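CELL division control protein 6 (Pyrobaculum aerophilum, PDB 1FNN) binds ADP, and probably ATP, as an AAA+ ATPase of the Cdc6/Cdc18 family and is probably involved in regulating the initiation of DNA replication. Local coordinates at residues A[15-26]-A[59-67]. Residues are numbered along the deposited sequence; the frame is centred on the assembly and turned at random.
Sequences VPKRLPHREQQL and VTLRKLWEL. With ADP (adenosine-5'-diphosphate), chain D.
Lys63, reaching from helix 57-68 to the carbonyl oxygens of Pro16 and Lys17, illustrates how one ammonium group can fasten a loop to a helix. Bends at chi2 and chi3 (72° and 51°) fold the chain so that NZ lies 2.9 Å from Pro16 O, in the carbonyl plane, with a weak second bond to Lys17 O. Within the helix, Glu66 OE2 receives Lys63 NZ on its syn side in a 2.8 Å salt bridge, which probably favours the charged form.

Apolar contacts spread from this anchor. Leu19 meets Val59 tip to tip, CD2 to CG1 at 3.7 Å, while its CD1 rests against Thr60 and Lys63 CB. Val15 crosses Lys63 obliquely, CG1 near CE, and slides past Glu66, with CG1 3.3 Å from OE1. Leu26 is a knob in the hole formed by Thr60, Lys63, Leu64 and Leu67; CG anti to the backbone N (chi1 -176°) turns the branch toward helix 57-68, CD1 resting 3.6 Å from Thr60 O and near Leu64 CB, CD2 near Lys63 CG and Leu67.

Nucleotide binding draws on both segments. Val59 N donates to ADP O1A at 2.8 Å, joining the P-loop amides that hold the phosphates. The adenine N6 donates to Pro20 O at 3.0 Å. Leu19 CD2, 3.6 Å from ADP N1, and Pro16 CG, near C2, approach the base from one face, so Leu19 touches both base and helix.

The loop runs from the adenine pocket, where Pro16 also touches Arg205 of helix 195-209, into helix 23-38; Leu61, directed away from the loop, packs on Phe128 and Val130 of strand 127-132 and on Leu29 of helix 23-38.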
ATOM      1  N   VAL A  15      -2.529  10.491  -9.295  1.00 37.31           N
ATOM      2  CA  VAL A  15      -3.508  10.838  -8.262  1.00 37.62           C
ATOM      3  C   VAL A  15      -4.870  10.586  -8.885  1.00 40.51           C
ATOM      4  O   VAL A  15      -5.193  11.229  -9.874  1.00 41.18           O
ATOM      5  CB  VAL A  15      -3.432  12.317  -7.807  1.00 41.01           C
ATOM      6  CG1 VAL A  15      -4.552  12.615  -6.801  1.00 39.76           C
ATOM      7  CG2 VAL A  15      -2.093  12.642  -7.163  1.00 36.02           C
ATOM      8  N   PRO A  16      -5.589   9.543  -8.472  1.00 39.50           N
ATOM      9  CA  PRO A  16      -6.821   9.175  -9.128  1.00 39.21           C
ATOM     10  C   PRO A  16      -7.900  10.198  -8.815  1.00 40.32           C
ATOM     11  O   PRO A  16      -7.795  10.947  -7.839  1.00 37.63           O
ATOM     12  CB  PRO A  16      -7.108   7.768  -8.603  1.00 40.16           C
ATOM     13  CG  PRO A  16      -6.386   7.714  -7.298  1.00 42.25           C
ATOM     14  CD  PRO A  16      -5.215   8.659  -7.327  1.00 39.32           C
ATOM     15  N   LYS A  17      -8.996  10.159  -9.564  1.00 39.93           N
ATOM     16  CA  LYS A  17     -10.123  11.048  -9.336  1.00 42.42           C
ATOM     17  C   LYS A  17     -10.760  10.790  -7.985  1.00 47.11           C
ATOM     18  O   LYS A  17     -11.359  11.687  -7.392  1.00 45.65           O
ATOM     19  CB  LYS A  17     -11.192  10.845 -10.425  1.00 53.43           C
ATOM     20  CG  LYS A  17     -12.386  11.784 -10.304  1.00 63.15           C
ATOM     21  CD  LYS A  17     -13.124  11.849 -11.641  1.00 75.49           C
ATOM     22  CE  LYS A  17     -14.464  12.563 -11.526  1.00 80.16           C
ATOM     23  NZ  LYS A  17     -15.365  12.207 -12.660  1.00 81.66           N
ATOM     24  N   ARG A  18     -10.963   9.502  -7.672  1.00 42.41           N
ATOM     25  CA  ARG A  18     -11.528   9.203  -6.364  1.00 43.07           C
ATOM     26  C   ARG A  18     -10.586   8.297  -5.580  1.00 40.23           C
ATOM     27  O   ARG A  18      -9.663   7.634  -6.082  1.00 36.11           O
ATOM     28  CB  ARG A  18     -12.963   8.691  -6.525  1.00 54.56           C
ATOM     29  CG  ARG A  18     -13.087   7.647  -7.619  1.00 72.30           C
ATOM     30  CD  ARG A  18     -14.142   8.050  -8.639  1.00 85.26           C
ATOM     31  NE  ARG A  18     -13.674   7.766 -10.000  1.00 91.97           N
ATOM     32  CZ  ARG A  18     -13.710   6.584 -10.592  1.00 96.86           C
ATOM     33  NH1 ARG A  18     -14.205   5.526  -9.960  1.00102.49           N
ATOM     34  NH2 ARG A  18     -13.249   6.470 -11.828  1.00 99.83           N
ATOM     35  N   LEU A  19     -10.750   8.394  -4.282  1.00 37.01           N
ATOM     36  CA  LEU A  19     -10.057   7.659  -3.245  1.00 39.64           C
ATOM     37  C   LEU A  19     -11.098   6.901  -2.422  1.00 37.17           C
ATOM     38  O   LEU A  19     -11.359   7.181  -1.252  1.00 40.00           O
ATOM     39  CB  LEU A  19      -9.223   8.582  -2.361  1.00 34.58           C
ATOM     40  CG  LEU A  19      -8.033   9.343  -2.956  1.00 33.24           C
ATOM     41  CD1 LEU A  19      -7.286  10.140  -1.885  1.00 34.88           C
ATOM     42  CD2 LEU A  19      -7.051   8.468  -3.726  1.00 38.20           C
ATOM     43  N   PRO A  20     -11.547   5.758  -2.968  1.00 37.59           N
ATOM     44  CA  PRO A  20     -12.554   4.955  -2.279  1.00 37.61           C
ATOM     45  C   PRO A  20     -11.936   4.463  -1.009  1.00 38.02           C
ATOM     46  O   PRO A  20     -10.755   4.090  -0.962  1.00 39.81           O
ATOM     47  CB  PRO A  20     -12.914   3.852  -3.275  1.00 41.92           C
ATOM     48  CG  PRO A  20     -11.733   3.770  -4.209  1.00 38.60           C
ATOM     49  CD  PRO A  20     -11.290   5.240  -4.323  1.00 37.85           C
ATOM     50  N   HIS A  21     -12.704   4.439   0.074  1.00 36.27           N
ATOM     51  CA  HIS A  21     -12.290   3.951   1.385  1.00 37.72           C
ATOM     52  C   HIS A  21     -11.402   4.937   2.110  1.00 36.17           C
ATOM     53  O   HIS A  21     -10.950   4.630   3.216  1.00 38.00           O
ATOM     54  CB  HIS A  21     -11.708   2.513   1.308  1.00 38.73           C
ATOM     55  CG  HIS A  21     -12.732   1.630   0.616  1.00 38.26           C
ATOM     56  ND1 HIS A  21     -13.946   1.268   1.160  1.00 41.32           N
ATOM     57  CD2 HIS A  21     -12.663   1.053  -0.616  1.00 39.51           C
ATOM     58  CE1 HIS A  21     -14.580   0.502   0.288  1.00 43.48           C
ATOM     59  NE2 HIS A  21     -13.829   0.345  -0.819  1.00 42.14           N
ATOM     60  N   ARG A  22     -11.174   6.151   1.567  1.00 37.90           N
ATOM     61  CA  ARG A  22     -10.378   7.144   2.303  1.00 39.00           C
ATOM     62  C   ARG A  22     -11.175   8.423   2.500  1.00 41.72           C
ATOM     63  O   ARG A  22     -10.634   9.485   2.835  1.00 40.00           O
ATOM     64  CB  ARG A  22      -9.065   7.473   1.580  1.00 38.76           C
ATOM     65  CG  ARG A  22      -8.034   6.322   1.604  1.00 37.69           C
ATOM     66  CD  ARG A  22      -7.627   6.109   3.030  1.00 43.47           C
ATOM     67  NE  ARG A  22      -6.782   5.035   3.466  1.00 44.88           N
ATOM     68  CZ  ARG A  22      -7.222   3.967   4.135  1.00 44.37           C
ATOM     69  NH1 ARG A  22      -8.507   3.852   4.430  1.00 44.16           N
ATOM     70  NH2 ARG A  22      -6.348   3.043   4.488  1.00 36.08           N
ATOM     71  N   GLU A  23     -12.486   8.331   2.320  1.00 44.13           N
ATOM     72  CA  GLU A  23     -13.387   9.470   2.500  1.00 44.58           C
ATOM     73  C   GLU A  23     -13.294  10.020   3.912  1.00 43.21           C
ATOM     74  O   GLU A  23     -13.178  11.248   4.083  1.00 40.55           O
ATOM     75  CB  GLU A  23     -14.854   9.150   2.191  1.00 44.92           C
ATOM     76  CG  GLU A  23     -15.128   8.822   0.735  1.00 54.40           C
ATOM     77  CD  GLU A  23     -14.999   7.353   0.376  1.00 54.25           C
ATOM     78  OE1 GLU A  23     -14.480   6.540   1.177  1.00 52.97           O
ATOM     79  OE2 GLU A  23     -15.430   6.990  -0.738  1.00 59.37           O
ATOM     80  N   GLN A  24     -13.133   9.147   4.895  1.00 39.41           N
ATOM     81  CA  GLN A  24     -13.037   9.559   6.286  1.00 40.28           C
ATOM     82  C   GLN A  24     -11.759  10.292   6.605  1.00 37.92           C
ATOM     83  O   GLN A  24     -11.773  11.353   7.257  1.00 37.33           O
ATOM     84  CB  GLN A  24     -13.243   8.361   7.231  1.00 42.20           C
ATOM     85  CG  GLN A  24     -13.196   8.747   8.698  1.00 60.72           C
ATOM     86  CD  GLN A  24     -13.865   7.712   9.593  1.00 75.10           C
ATOM     87  OE1 GLN A  24     -14.531   6.782   9.127  1.00 79.19           O
ATOM     88  NE2 GLN A  24     -13.700   7.853  10.909  1.00 77.81           N
ATOM     89  N   GLN A  25     -10.610   9.764   6.144  1.00 34.55           N
ATOM     90  CA  GLN A  25      -9.332  10.424   6.390  1.00 37.32           C
ATOM     91  C   GLN A  25      -9.228  11.787   5.680  1.00 35.04           C
ATOM     92  O   GLN A  25      -8.648  12.749   6.232  1.00 34.03           O
ATOM     93  CB  GLN A  25      -8.166   9.553   5.870  1.00 38.71           C
ATOM     94  CG  GLN A  25      -7.949   8.280   6.717  1.00 41.80           C
ATOM     95  CD  GLN A  25      -8.908   7.157   6.409  1.00 40.86           C
ATOM     96  OE1 GLN A  25      -9.792   7.249   5.577  1.00 36.97           O
ATOM     97  NE2 GLN A  25      -8.767   6.007   7.101  1.00 40.12           N
ATOM     98  N   LEU A  26      -9.818  11.866   4.508  1.00 33.61           N
ATOM     99  CA  LEU A  26      -9.784  13.114   3.744  1.00 33.09           C
ATOM    100  C   LEU A  26     -10.670  14.186   4.404  1.00 36.93           C
ATOM    101  O   LEU A  26     -10.272  15.332   4.637  1.00 36.88           O
ATOM    102  CB  LEU A  26     -10.247  12.860   2.329  1.00 33.29           C
ATOM    103  CG  LEU A  26     -10.157  14.113   1.415  1.00 42.62           C
ATOM    104  CD1 LEU A  26      -8.688  14.476   1.222  1.00 44.39           C
ATOM    105  CD2 LEU A  26     -10.848  13.867   0.083  1.00 48.62           C
ATOM    106  N   VAL A  59      -1.146   9.821  -0.932  1.00 32.81           N
ATOM    107  CA  VAL A  59      -2.148  10.153  -1.936  1.00 33.27           C
ATOM    108  C   VAL A  59      -3.289  10.963  -1.313  1.00 34.44           C
ATOM    109  O   VAL A  59      -3.839  11.843  -1.994  1.00 32.81           O
ATOM    110  CB  VAL A  59      -2.714   8.962  -2.723  1.00 36.15           C
ATOM    111  CG1 VAL A  59      -3.767   8.146  -1.994  1.00 35.63           C
ATOM    112  CG2 VAL A  59      -3.290   9.480  -4.049  1.00 33.86           C
ATOM    113  N   THR A  60      -3.670  10.619  -0.089  1.00 32.83           N
ATOM    114  CA  THR A  60      -4.764  11.340   0.585  1.00 36.75           C
ATOM    115  C   THR A  60      -4.425  12.826   0.799  1.00 37.10           C
ATOM    116  O   THR A  60      -5.202  13.747   0.516  1.00 36.63           O
ATOM    117  CB  THR A  60      -5.131  10.631   1.898  1.00 35.99           C
ATOM    118  OG1 THR A  60      -5.785   9.380   1.515  1.00 33.00           O
ATOM    119  CG2 THR A  60      -6.102  11.486   2.711  1.00 33.94           C
ATOM    120  N   LEU A  61      -3.216  13.064   1.256  1.00 33.24           N
ATOM    121  CA  LEU A  61      -2.690  14.422   1.420  1.00 38.69           C
ATOM    122  C   LEU A  61      -2.577  15.175   0.089  1.00 37.52           C
ATOM    123  O   LEU A  61      -2.916  16.348  -0.046  1.00 34.35           O
ATOM    124  CB  LEU A  61      -1.281  14.244   1.947  1.00 39.35           C
ATOM    125  CG  LEU A  61      -0.967  14.441   3.404  1.00 50.13           C
ATOM    126  CD1 LEU A  61       0.492  14.011   3.568  1.00 41.45           C
ATOM    127  CD2 LEU A  61      -1.290  15.874   3.798  1.00 46.21           C
ATOM    128  N   ARG A  62      -2.150  14.492  -0.990  1.00 34.57           N
ATOM    129  CA  ARG A  62      -2.054  15.117  -2.292  1.00 34.90           C
ATOM    130  C   ARG A  62      -3.437  15.497  -2.792  1.00 36.86           C
ATOM    131  O   ARG A  62      -3.628  16.534  -3.445  1.00 33.39           O
ATOM    132  CB  ARG A  62      -1.299  14.247  -3.333  1.00 36.05           C
ATOM    133  CG  ARG A  62       0.197  14.223  -2.912  1.00 41.45           C
ATOM    134  CD  ARG A  62       1.029  13.926  -4.137  1.00 46.60           C
ATOM    135  NE  ARG A  62       2.445  14.004  -3.977  1.00 57.73           N
ATOM    136  CZ  ARG A  62       3.335  14.964  -3.842  1.00 58.46           C
ATOM    137  NH1 ARG A  62       3.060  16.265  -3.822  1.00 56.30           N
ATOM    138  NH2 ARG A  62       4.619  14.621  -3.715  1.00 58.31           N
ATOM    139  N   LYS A  63      -4.430  14.658  -2.505  1.00 32.88           N
ATOM    140  CA  LYS A  63      -5.788  14.926  -2.922  1.00 35.11           C
ATOM    141  C   LYS A  63      -6.341  16.144  -2.163  1.00 35.68           C
ATOM    142  O   LYS A  63      -7.069  16.969  -2.755  1.00 35.27           O
ATOM    143  CB  LYS A  63      -6.698  13.736  -2.690  1.00 37.35           C
ATOM    144  CG  LYS A  63      -8.176  14.039  -2.860  1.00 36.13           C
ATOM    145  CD  LYS A  63      -8.545  14.247  -4.325  1.00 44.75           C
ATOM    146  CE  LYS A  63      -8.104  13.191  -5.295  1.00 39.71           C
ATOM    147  NZ  LYS A  63      -8.560  13.456  -6.715  1.00 36.66           N
ATOM    148  N   LEU A  64      -6.030  16.181  -0.870  1.00 31.88           N
ATOM    149  CA  LEU A  64      -6.454  17.384  -0.117  1.00 36.35           C
ATOM    150  C   LEU A  64      -5.901  18.647  -0.801  1.00 33.25           C
ATOM    151  O   LEU A  64      -6.628  19.632  -0.968  1.00 33.24           O
ATOM    152  CB  LEU A  64      -5.950  17.289   1.310  1.00 33.88           C
ATOM    153  CG  LEU A  64      -6.408  18.235   2.428  1.00 40.26           C
ATOM    154  CD1 LEU A  64      -5.564  19.490   2.475  1.00 43.65           C
ATOM    155  CD2 LEU A  64      -7.893  18.543   2.377  1.00 34.65           C
ATOM    156  N   TRP A  65      -4.610  18.686  -1.047  1.00 31.80           N
ATOM    157  CA  TRP A  65      -4.005  19.856  -1.727  1.00 36.19           C
ATOM    158  C   TRP A  65      -4.695  20.178  -3.042  1.00 37.20           C
ATOM    159  O   TRP A  65      -4.955  21.340  -3.431  1.00 35.15           O
ATOM    160  CB  TRP A  65      -2.500  19.668  -1.967  1.00 32.85           C
ATOM    161  CG  TRP A  65      -1.954  20.885  -2.696  1.00 36.38           C
ATOM    162  CD1 TRP A  65      -1.472  20.935  -3.978  1.00 35.58           C
ATOM    163  CD2 TRP A  65      -1.860  22.206  -2.160  1.00 35.05           C
ATOM    164  NE1 TRP A  65      -1.085  22.225  -4.243  1.00 36.31           N
ATOM    165  CE2 TRP A  65      -1.304  23.029  -3.177  1.00 32.39           C
ATOM    166  CE3 TRP A  65      -2.193  22.771  -0.926  1.00 36.63           C
ATOM    167  CZ2 TRP A  65      -1.078  24.387  -2.983  1.00 36.08           C
ATOM    168  CZ3 TRP A  65      -1.955  24.139  -0.745  1.00 44.86           C
ATOM    169  CH2 TRP A  65      -1.404  24.922  -1.769  1.00 38.21           C
ATOM    170  N   GLU A  66      -4.972  19.141  -3.854  1.00 33.29           N
ATOM    171  CA  GLU A  66      -5.598  19.284  -5.139  1.00 36.59           C
ATOM    172  C   GLU A  66      -6.948  20.000  -4.964  1.00 38.44           C
ATOM    173  O   GLU A  66      -7.224  20.915  -5.763  1.00 38.09           O
ATOM    174  CB  GLU A  66      -5.797  17.924  -5.810  1.00 38.08           C
ATOM    175  CG  GLU A  66      -6.394  17.897  -7.203  1.00 46.93           C
ATOM    176  CD  GLU A  66      -6.583  16.394  -7.522  1.00 49.22           C
ATOM    177  OE1 GLU A  66      -5.602  15.659  -7.700  1.00 53.09           O
ATOM    178  OE2 GLU A  66      -7.746  16.026  -7.575  1.00 53.55           O
ATOM    179  N   LEU A  67      -7.677  19.722  -3.894  1.00 36.21           N
ATOM    180  CA  LEU A  67      -8.968  20.377  -3.717  1.00 38.23           C
ATOM    181  C   LEU A  67      -8.841  21.844  -3.293  1.00 39.78           C
ATOM    182  O   LEU A  67      -9.823  22.568  -3.364  1.00 41.88           O
ATOM    183  CB  LEU A  67      -9.772  19.618  -2.670  1.00 38.26           C
ATOM    184  CG  LEU A  67     -10.120  18.173  -3.058  1.00 45.63           C
ATOM    185  CD1 LEU A  67     -10.739  17.409  -1.901  1.00 45.21           C
ATOM    186  CD2 LEU A  67     -11.024  18.151  -4.287  1.00 50.88           C
TER
HETATM  187  PB  ADP D 398       1.384   5.558   1.455  1.00 37.26           P
HETATM  188  O1B ADP D 398       2.025   6.930   1.617  1.00 34.66           O
HETATM  189  O2B ADP D 398       0.413   5.258   2.448  1.00 39.89           O
HETATM  190  O3B ADP D 398       2.549   4.683   1.544  1.00 37.48           O
HETATM  191  PA  ADP D 398       0.280   5.892  -1.142  1.00 36.67           P
HETATM  192  O1A ADP D 398      -0.416   7.167  -0.891  1.00 37.96           O
HETATM  193  O2A ADP D 398       1.493   6.090  -1.942  1.00 36.56           O
HETATM  194  O3A ADP D 398       0.593   5.181   0.182  1.00 37.58           O
HETATM  195  O5' ADP D 398      -0.656   4.856  -1.999  1.00 36.16           O
HETATM  196  C5' ADP D 398       0.027   3.762  -2.587  1.00 34.33           C
HETATM  197  C4' ADP D 398      -0.554   3.605  -4.006  1.00 34.39           C
HETATM  198  O4' ADP D 398      -1.927   3.308  -3.885  1.00 34.50           O
HETATM  199  C3' ADP D 398      -0.485   4.861  -4.865  1.00 34.84           C
HETATM  200  O3' ADP D 398      -0.366   4.461  -6.220  1.00 35.06           O
HETATM  201  C2' ADP D 398      -1.792   5.486  -4.512  1.00 37.05           C
HETATM  202  O2' ADP D 398      -2.246   6.401  -5.511  1.00 35.23           O
HETATM  203  C1' ADP D 398      -2.712   4.258  -4.501  1.00 36.11           C
HETATM  204  N9  ADP D 398      -3.766   4.519  -3.600  1.00 33.44           N
HETATM  205  C8  ADP D 398      -3.703   4.405  -2.237  1.00 35.88           C
HETATM  206  N7  ADP D 398      -4.854   4.444  -1.633  1.00 32.40           N
HETATM  207  C5  ADP D 398      -5.741   4.594  -2.687  1.00 29.59           C
HETATM  208  C6  ADP D 398      -7.139   4.727  -2.719  1.00 32.67           C
HETATM  209  N6  ADP D 398      -7.854   4.739  -1.606  1.00 35.34           N
HETATM  210  N1  ADP D 398      -7.731   4.887  -3.906  1.00 34.91           N
HETATM  211  C2  ADP D 398      -6.986   4.913  -4.995  1.00 31.05           C
HETATM  212  N3  ADP D 398      -5.664   4.801  -5.111  1.00 35.76           N
HETATM  213  C4  ADP D 398      -5.096   4.643  -3.886  1.00 31.49           C